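Long-range contact in esterase YbfF (Escherichia coli, PDB 3BF7), which is an esterase of the alpha/beta hydrolase fold with a helical cap, probably hydrolysing ester and perhaps thioester bonds: residues 22-34 with 45-57. The protein carries 1 engineered substitution. Sequence-based numbering, arbitrary orientation.
Engineered in segment 45-57: Val50 (natural residue Met).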
ATOM      1  N   VAL A  22       2.545   3.921   2.322  1.00  5.57           N
ATOM      2  CA  VAL A  22       1.219   3.344   2.533  1.00  5.70           C
ATOM      3  C   VAL A  22       1.119   1.912   2.000  1.00  5.81           C
ATOM      4  O   VAL A  22       1.221   1.675   0.797  1.00  5.95           O
ATOM      5  CB  VAL A  22       0.140   4.219   1.842  1.00  5.94           C
ATOM      6  CG1 VAL A  22      -1.246   3.809   2.311  1.00  6.95           C
ATOM      7  CG2 VAL A  22       0.400   5.694   2.128  1.00  7.35           C
ATOM      8  N   HIS A  23       0.906   0.967   2.912  1.00  5.74           N
ATOM      9  CA  HIS A  23       0.805  -0.455   2.584  1.00  6.26           C
ATOM     10  C   HIS A  23      -0.495  -0.859   1.882  1.00  5.78           C
ATOM     11  O   HIS A  23      -1.416  -0.054   1.733  1.00  6.20           O
ATOM     12  CB  HIS A  23       0.955  -1.272   3.869  1.00  6.09           C
ATOM     13  CG  HIS A  23      -0.195  -1.109   4.812  1.00  5.83           C
ATOM     14  ND1 HIS A  23      -1.402  -1.747   4.628  1.00  5.38           N
ATOM     15  CD2 HIS A  23      -0.347  -0.331   5.911  1.00  5.59           C
ATOM     16  CE1 HIS A  23      -2.248  -1.368   5.569  1.00  5.95           C
ATOM     17  NE2 HIS A  23      -1.633  -0.508   6.361  1.00  6.29           N
ATOM     18  N   GLY A  24      -0.560  -2.130   1.485  1.00  6.47           N
ATOM     19  CA  GLY A  24      -1.722  -2.660   0.789  1.00  7.29           C
ATOM     20  C   GLY A  24      -2.662  -3.488   1.647  1.00  6.35           C
ATOM     21  O   GLY A  24      -2.486  -3.596   2.863  1.00  6.46           O
ATOM     22  N   LEU A  25      -3.667  -4.079   1.006  1.00  6.49           N
ATOM     23  CA  LEU A  25      -4.662  -4.883   1.705  1.00  6.03           C
ATOM     24  C   LEU A  25      -4.041  -5.986   2.560  1.00  6.27           C
ATOM     25  O   LEU A  25      -3.146  -6.712   2.115  1.00  6.24           O
ATOM     26  CB  LEU A  25      -5.643  -5.495   0.699  1.00  6.65           C
ATOM     27  CG  LEU A  25      -6.813  -6.289   1.293  1.00  6.67           C
ATOM     28  CD1 LEU A  25      -7.705  -5.386   2.143  1.00  7.74           C
ATOM     29  CD2 LEU A  25      -7.613  -6.915   0.165  1.00  7.40           C
ATOM     30  N   PHE A  26      -4.540  -6.091   3.791  1.00  6.22           N
ATOM     31  CA  PHE A  26      -4.090  -7.064   4.788  1.00  6.36           C
ATOM     32  C   PHE A  26      -2.687  -6.768   5.309  1.00  5.98           C
ATOM     33  O   PHE A  26      -2.122  -7.560   6.061  1.00  7.35           O
ATOM     34  CB  PHE A  26      -4.149  -8.501   4.244  1.00  6.76           C
ATOM     35  CG  PHE A  26      -5.544  -8.988   3.941  1.00  6.96           C
ATOM     36  CD1 PHE A  26      -6.537  -8.977   4.920  1.00  8.21           C
ATOM     37  CD2 PHE A  26      -5.860  -9.473   2.676  1.00  7.53           C
ATOM     38  CE1 PHE A  26      -7.823  -9.443   4.639  1.00 10.38           C
ATOM     39  CE2 PHE A  26      -7.140  -9.941   2.389  1.00  9.01           C
ATOM     40  CZ  PHE A  26      -8.121  -9.926   3.370  1.00  9.26           C
ATOM     41  N   GLY A  27      -2.135  -5.622   4.923  1.00  5.84           N
ATOM     42  CA  GLY A  27      -0.811  -5.252   5.389  1.00  6.46           C
ATOM     43  C   GLY A  27      -0.851  -4.379   6.631  1.00  6.03           C
ATOM     44  O   GLY A  27      -1.897  -4.216   7.269  1.00  6.39           O
ATOM     45  N   SER A  28       0.308  -3.820   6.970  1.00  6.63           N
ATOM     46  CA  SER A  28       0.467  -2.951   8.132  1.00  6.31           C
ATOM     47  C   SER A  28       1.660  -2.044   7.854  1.00  6.11           C
ATOM     48  O   SER A  28       2.385  -2.252   6.875  1.00  6.29           O
ATOM     49  CB  SER A  28       0.721  -3.779   9.389  1.00  7.17           C
ATOM     50  OG  SER A  28       1.936  -4.496   9.265  1.00  9.72           O
ATOM     51  N   LEU A  29       1.884  -1.066   8.725  1.00  6.61           N
ATOM     52  CA  LEU A  29       2.963  -0.108   8.508  1.00  7.39           C
ATOM     53  C   LEU A  29       4.363  -0.691   8.393  1.00  7.81           C
ATOM     54  O   LEU A  29       5.263  -0.032   7.879  1.00  9.31           O
ATOM     55  CB  LEU A  29       2.921   0.992   9.578  1.00  7.95           C
ATOM     56  CG  LEU A  29       3.192   0.667  11.048  1.00  8.95           C
ATOM     57  CD1 LEU A  29       4.681   0.461  11.280  1.00 10.73           C
ATOM     58  CD2 LEU A  29       2.687   1.815  11.907  1.00  9.86           C
ATOM     59  N   ASP A  30       4.556  -1.916   8.860  1.00  7.85           N
ATOM     60  CA  ASP A  30       5.863  -2.541   8.747  1.00  9.88           C
ATOM     61  C   ASP A  30       6.144  -3.058   7.331  1.00  9.28           C
ATOM     62  O   ASP A  30       7.303  -3.254   6.965  1.00  8.80           O
ATOM     63  CB  ASP A  30       5.980  -3.705   9.735  1.00 14.53           C
ATOM     64  CG  ASP A  30       6.474  -3.269  11.100  1.00 19.46           C
ATOM     65  OD1 ASP A  30       6.547  -2.048  11.353  1.00 23.71           O
ATOM     66  OD2 ASP A  30       6.790  -4.153  11.926  1.00 23.04           O
ATOM     67  N   ASN A  31       5.105  -3.245   6.518  1.00  8.75           N
ATOM     68  CA  ASN A  31       5.319  -3.816   5.191  1.00  7.87           C
ATOM     69  C   ASN A  31       6.228  -3.073   4.222  1.00  8.37           C
ATOM     70  O   ASN A  31       6.899  -3.711   3.413  1.00  8.19           O
ATOM     71  CB  ASN A  31       3.991  -4.123   4.501  1.00  8.60           C
ATOM     72  CG  ASN A  31       4.157  -5.133   3.377  1.00  9.47           C
ATOM     73  OD1 ASN A  31       4.576  -6.271   3.605  1.00 10.99           O
ATOM     74  ND2 ASN A  31       3.846  -4.722   2.159  1.00  8.18           N
ATOM     75  N   LEU A  32       6.252  -1.746   4.269  1.00  8.51           N
ATOM     76  CA  LEU A  32       7.144  -1.000   3.383  1.00  8.85           C
ATOM     77  C   LEU A  32       8.373  -0.536   4.157  1.00  8.81           C
ATOM     78  O   LEU A  32       9.091   0.366   3.725  1.00  8.89           O
ATOM     79  CB  LEU A  32       6.422   0.195   2.752  1.00  9.49           C
ATOM     80  CG  LEU A  32       5.505  -0.119   1.562  1.00 11.84           C
ATOM     81  CD1 LEU A  32       4.402  -1.077   1.974  1.00 15.84           C
ATOM     82  CD2 LEU A  32       4.915   1.176   1.025  1.00 13.86           C
ATOM     83  N   GLY A  33       8.612  -1.173   5.301  1.00  8.86           N
ATOM     84  CA  GLY A  33       9.758  -0.828   6.122  1.00  9.85           C
ATOM     85  C   GLY A  33      11.071  -0.975   5.376  1.00  9.71           C
ATOM     86  O   GLY A  33      12.010  -0.212   5.610  1.00  9.56           O
ATOM     87  N   VAL A  34      11.150  -1.948   4.473  1.00  9.32           N
ATOM     88  CA  VAL A  34      12.373  -2.155   3.709  1.00 10.06           C
ATOM     89  C   VAL A  34      12.705  -0.904   2.896  1.00  9.65           C
ATOM     90  O   VAL A  34      13.878  -0.572   2.701  1.00 10.45           O
ATOM     91  CB  VAL A  34      12.254  -3.386   2.774  1.00 10.41           C
ATOM     92  CG1 VAL A  34      11.128  -3.185   1.767  1.00 11.27           C
ATOM     93  CG2 VAL A  34      13.577  -3.626   2.067  1.00 12.48           C
ATOM     94  N   ILE A  45      10.576  10.115   7.408  1.00  8.90           N
ATOM     95  CA  ILE A  45       9.679   9.059   6.959  1.00  8.89           C
ATOM     96  C   ILE A  45       8.464   8.915   7.860  1.00  8.37           C
ATOM     97  O   ILE A  45       8.560   9.068   9.079  1.00  9.12           O
ATOM     98  CB  ILE A  45      10.400   7.690   6.937  1.00 10.45           C
ATOM     99  CG1 ILE A  45      11.632   7.754   6.030  1.00 12.50           C
ATOM    100  CG2 ILE A  45       9.439   6.598   6.489  1.00 13.22           C
ATOM    101  CD1 ILE A  45      11.327   8.060   4.587  1.00 13.35           C
ATOM    102  N   ILE A  46       7.321   8.627   7.246  1.00  7.66           N
ATOM    103  CA  ILE A  46       6.084   8.399   7.978  1.00  7.99           C
ATOM    104  C   ILE A  46       5.467   7.118   7.422  1.00  7.63           C
ATOM    105  O   ILE A  46       5.072   7.064   6.254  1.00  8.33           O
ATOM    106  CB  ILE A  46       5.059   9.548   7.806  1.00  8.40           C
ATOM    107  CG1 ILE A  46       5.641  10.871   8.314  1.00 10.64           C
ATOM    108  CG2 ILE A  46       3.779   9.213   8.568  1.00 10.14           C
ATOM    109  CD1 ILE A  46       6.550  11.566   7.325  1.00 13.37           C
ATOM    110  N   GLN A  47       5.418   6.080   8.248  1.00  7.11           N
ATOM    111  CA  GLN A  47       4.824   4.809   7.853  1.00  7.07           C
ATOM    112  C   GLN A  47       3.451   4.757   8.509  1.00  7.18           C
ATOM    113  O   GLN A  47       3.345   4.857   9.729  1.00  8.33           O
ATOM    114  CB  GLN A  47       5.688   3.645   8.339  1.00  8.51           C
ATOM    115  CG  GLN A  47       7.024   3.531   7.613  1.00 10.16           C
ATOM    116  CD  GLN A  47       8.006   2.613   8.313  1.00 11.33           C
ATOM    117  OE1 GLN A  47       9.015   3.065   8.855  1.00 14.92           O
ATOM    118  NE2 GLN A  47       7.717   1.319   8.306  1.00 10.83           N
ATOM    119  N   VAL A  48       2.399   4.603   7.714  1.00  6.57           N
ATOM    120  CA  VAL A  48       1.052   4.578   8.268  1.00  7.07           C
ATOM    121  C   VAL A  48       0.368   3.225   8.222  1.00  6.45           C
ATOM    122  O   VAL A  48       0.696   2.364   7.400  1.00  7.26           O
ATOM    123  CB  VAL A  48       0.105   5.560   7.513  1.00  7.93           C
ATOM    124  CG1 VAL A  48       0.770   6.906   7.341  1.00  9.51           C
ATOM    125  CG2 VAL A  48      -0.298   4.980   6.153  1.00  8.48           C
ATOM    126  N   ASP A  49      -0.578   3.047   9.138  1.00  6.60           N
ATOM    127  CA  ASP A  49      -1.428   1.867   9.130  1.00  6.32           C
ATOM    128  C   ASP A  49      -2.697   2.423   8.479  1.00  5.95           C
ATOM    129  O   ASP A  49      -3.253   3.425   8.939  1.00  6.00           O
ATOM    130  CB  ASP A  49      -1.795   1.390  10.541  1.00  6.75           C
ATOM    131  CG  ASP A  49      -0.817   0.373  11.106  1.00  6.11           C
ATOM    132  OD1 ASP A  49      -0.204  -0.392  10.327  1.00  7.39           O
ATOM    133  OD2 ASP A  49      -0.690   0.327  12.351  1.00  6.60           O
ATOM    134  N   VAL A  50      -3.132   1.809   7.388  1.00  5.55           N
ATOM    135  CA  VAL A  50      -4.356   2.246   6.731  1.00  5.80           C
ATOM    136  C   VAL A  50      -5.519   1.935   7.680  1.00  5.52           C
ATOM    137  O   VAL A  50      -5.406   1.054   8.534  1.00  5.78           O
ATOM    138  CB  VAL A  50      -4.539   1.489   5.393  1.00  5.69           C
ATOM    139  CG1 VAL A  50      -5.901   1.795   4.778  1.00  6.84           C
ATOM    140  CG2 VAL A  50      -3.420   1.880   4.433  1.00  6.46           C
ATOM    141  N   ARG A  51      -6.625   2.663   7.557  1.00  5.83           N
ATOM    142  CA  ARG A  51      -7.771   2.391   8.415  1.00  6.63           C
ATOM    143  C   ARG A  51      -8.112   0.908   8.301  1.00  5.99           C
ATOM    144  O   ARG A  51      -7.932   0.292   7.246  1.00  6.03           O
ATOM    145  CB  ARG A  51      -8.985   3.244   8.016  1.00  7.03           C
ATOM    146  CG  ARG A  51      -9.486   3.036   6.593  1.00  7.04           C
ATOM    147  CD  ARG A  51     -10.880   3.632   6.404  1.00  8.35           C
ATOM    148  NE  ARG A  51     -10.911   5.056   6.720  1.00  7.84           N
ATOM    149  CZ  ARG A  51     -12.017   5.752   6.963  1.00  9.11           C
ATOM    150  NH1 ARG A  51     -13.207   5.163   6.925  1.00  9.54           N
ATOM    151  NH2 ARG A  51     -11.933   7.043   7.257  1.00  8.96           N
ATOM    152  N   ASN A  52      -8.577   0.335   9.407  1.00  6.08           N
ATOM    153  CA  ASN A  52      -8.954  -1.069   9.469  1.00  6.67           C
ATOM    154  C   ASN A  52      -7.789  -2.045   9.353  1.00  5.94           C
ATOM    155  O   ASN A  52      -7.997  -3.244   9.148  1.00  6.83           O
ATOM    156  CB  ASN A  52     -10.018  -1.377   8.411  1.00  7.43           C
ATOM    157  CG  ASN A  52     -11.329  -0.670   8.691  1.00  7.59           C
ATOM    158  OD1 ASN A  52     -11.893  -0.005   7.818  1.00  9.64           O
ATOM    159  ND2 ASN A  52     -11.821  -0.808   9.917  1.00  7.00           N
ATOM    160  N   HIS A  53      -6.570  -1.527   9.490  1.00  6.17           N
ATOM    161  CA  HIS A  53      -5.356  -2.343   9.451  1.00  6.02           C
ATOM    162  C   HIS A  53      -4.456  -1.971  10.627  1.00  5.88           C
ATOM    163  O   HIS A  53      -4.574  -0.880  11.192  1.00  6.11           O
ATOM    164  CB  HIS A  53      -4.573  -2.124   8.148  1.00  6.18           C
ATOM    165  CG  HIS A  53      -5.308  -2.562   6.919  1.00  5.45           C
ATOM    166  ND1 HIS A  53      -4.986  -3.700   6.208  1.00  6.96           N
ATOM    167  CD2 HIS A  53      -6.374  -2.018   6.292  1.00  4.11           C
ATOM    168  CE1 HIS A  53      -5.824  -3.836   5.194  1.00  4.19           C
ATOM    169  NE2 HIS A  53      -6.675  -2.827   5.223  1.00  7.99           N
ATOM    170  N   GLY A  54      -3.556  -2.886  10.979  1.00  6.20           N
ATOM    171  CA  GLY A  54      -2.620  -2.640  12.063  1.00  6.92           C
ATOM    172  C   GLY A  54      -3.288  -2.120  13.314  1.00  5.80           C
ATOM    173  O   GLY A  54      -4.261  -2.707  13.788  1.00  6.73           O
ATOM    174  N   LEU A  55      -2.762  -1.025  13.852  1.00  6.41           N
ATOM    175  CA  LEU A  55      -3.335  -0.433  15.046  1.00  6.47           C
ATOM    176  C   LEU A  55      -4.036   0.891  14.753  1.00  6.50           C
ATOM    177  O   LEU A  55      -4.191   1.733  15.637  1.00  7.03           O
ATOM    178  CB  LEU A  55      -2.263  -0.278  16.137  1.00  7.19           C
ATOM    179  CG  LEU A  55      -1.800  -1.612  16.750  1.00  7.68           C
ATOM    180  CD1 LEU A  55      -0.647  -1.363  17.709  1.00  8.53           C
ATOM    181  CD2 LEU A  55      -2.956  -2.309  17.470  1.00  9.15           C
ATOM    182  N   SER A  56      -4.453   1.081  13.504  1.00  6.63           N
ATOM    183  CA  SER A  56      -5.209   2.277  13.154  1.00  6.71           C
ATOM    184  C   SER A  56      -6.666   2.031  13.548  1.00  7.54           C
ATOM    185  O   SER A  56      -7.077   0.891  13.777  1.00  7.88           O
ATOM    186  CB  SER A  56      -5.117   2.576  11.655  1.00  7.24           C
ATOM    187  OG  SER A  56      -4.074   3.501  11.410  1.00  6.79           O
ATOM    188  N   PRO A  57      -7.465   3.099  13.644  1.00  9.17           N
ATOM    189  CA  PRO A  57      -8.873   2.945  14.017  1.00  9.49           C
ATOM    190  C   PRO A  57      -9.680   2.105  13.030  1.00  9.48           C
ATOM    191  O   PRO A  57      -9.299   1.952  11.861  1.00  8.84           O
ATOM    192  CB  PRO A  57      -9.377   4.387  14.071  1.00 11.49           C
ATOM    193  CG  PRO A  57      -8.145   5.173  14.414  1.00 12.42           C
ATOM    194  CD  PRO A  57      -7.105   4.522  13.533  1.00 10.46           C
TER
HETATM  195  O   HOH W   1       2.321   1.850   5.338  1.00  7.07           O
HETATM  196  O   HOH W   2      -3.046  -5.305   9.565  1.00  6.97           O
HETATM  197  O   HOH W   3       8.973  -0.733   9.817  1.00 19.62           O
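His23 brings the NE2 edge of its ring to the backbone at Val50, and NE2 accepts the N-H of Val50 N at 2.9 Å in an almost straight bond (177°), although the donor is tilted from the ring plane. At the other nitrogen, ND1 donates to Gly24 O, 2.8 Å away and in the ring plane, so both nitrogens are used, which should hold the ring's rotation. Its faces are covered too: Ser28 N sits over one, while CG2 of Val50, an engineered residue, makes a CH-pi contact with the other and also meets Val22 CG1. The His53 ring leans obliquely against the same imidazole, planes at 57°, with His23 CE1 3.6 Å from His53 CG; its own ND1 bonds only weakly to Gly27 O.

Farther along, Asp49 OD1 takes the backbone N-H of Leu29 N (2.7 Å) nearly along its C-O axis, and OD2 accepts Leu55 N from above the carboxylate plane. Leu29, with CG between its backbone N and carbonyl carbon (chi1 66°), lays CG and CD2 against that carboxylate. Gln47 NE2 donates to Leu29 O at 2.8 Å.

A phenylalanine in place of His23 would probably leave Val50 N without its acceptor, while Gly24 O would keep only the bond from Gly27 N. At the C-terminal ends of neighbouring parallel strands 19-22 and 45-48, beside the putative nucleophile elbow, side chains of each segment thus satisfy backbone groups of the other in a largely buried contact.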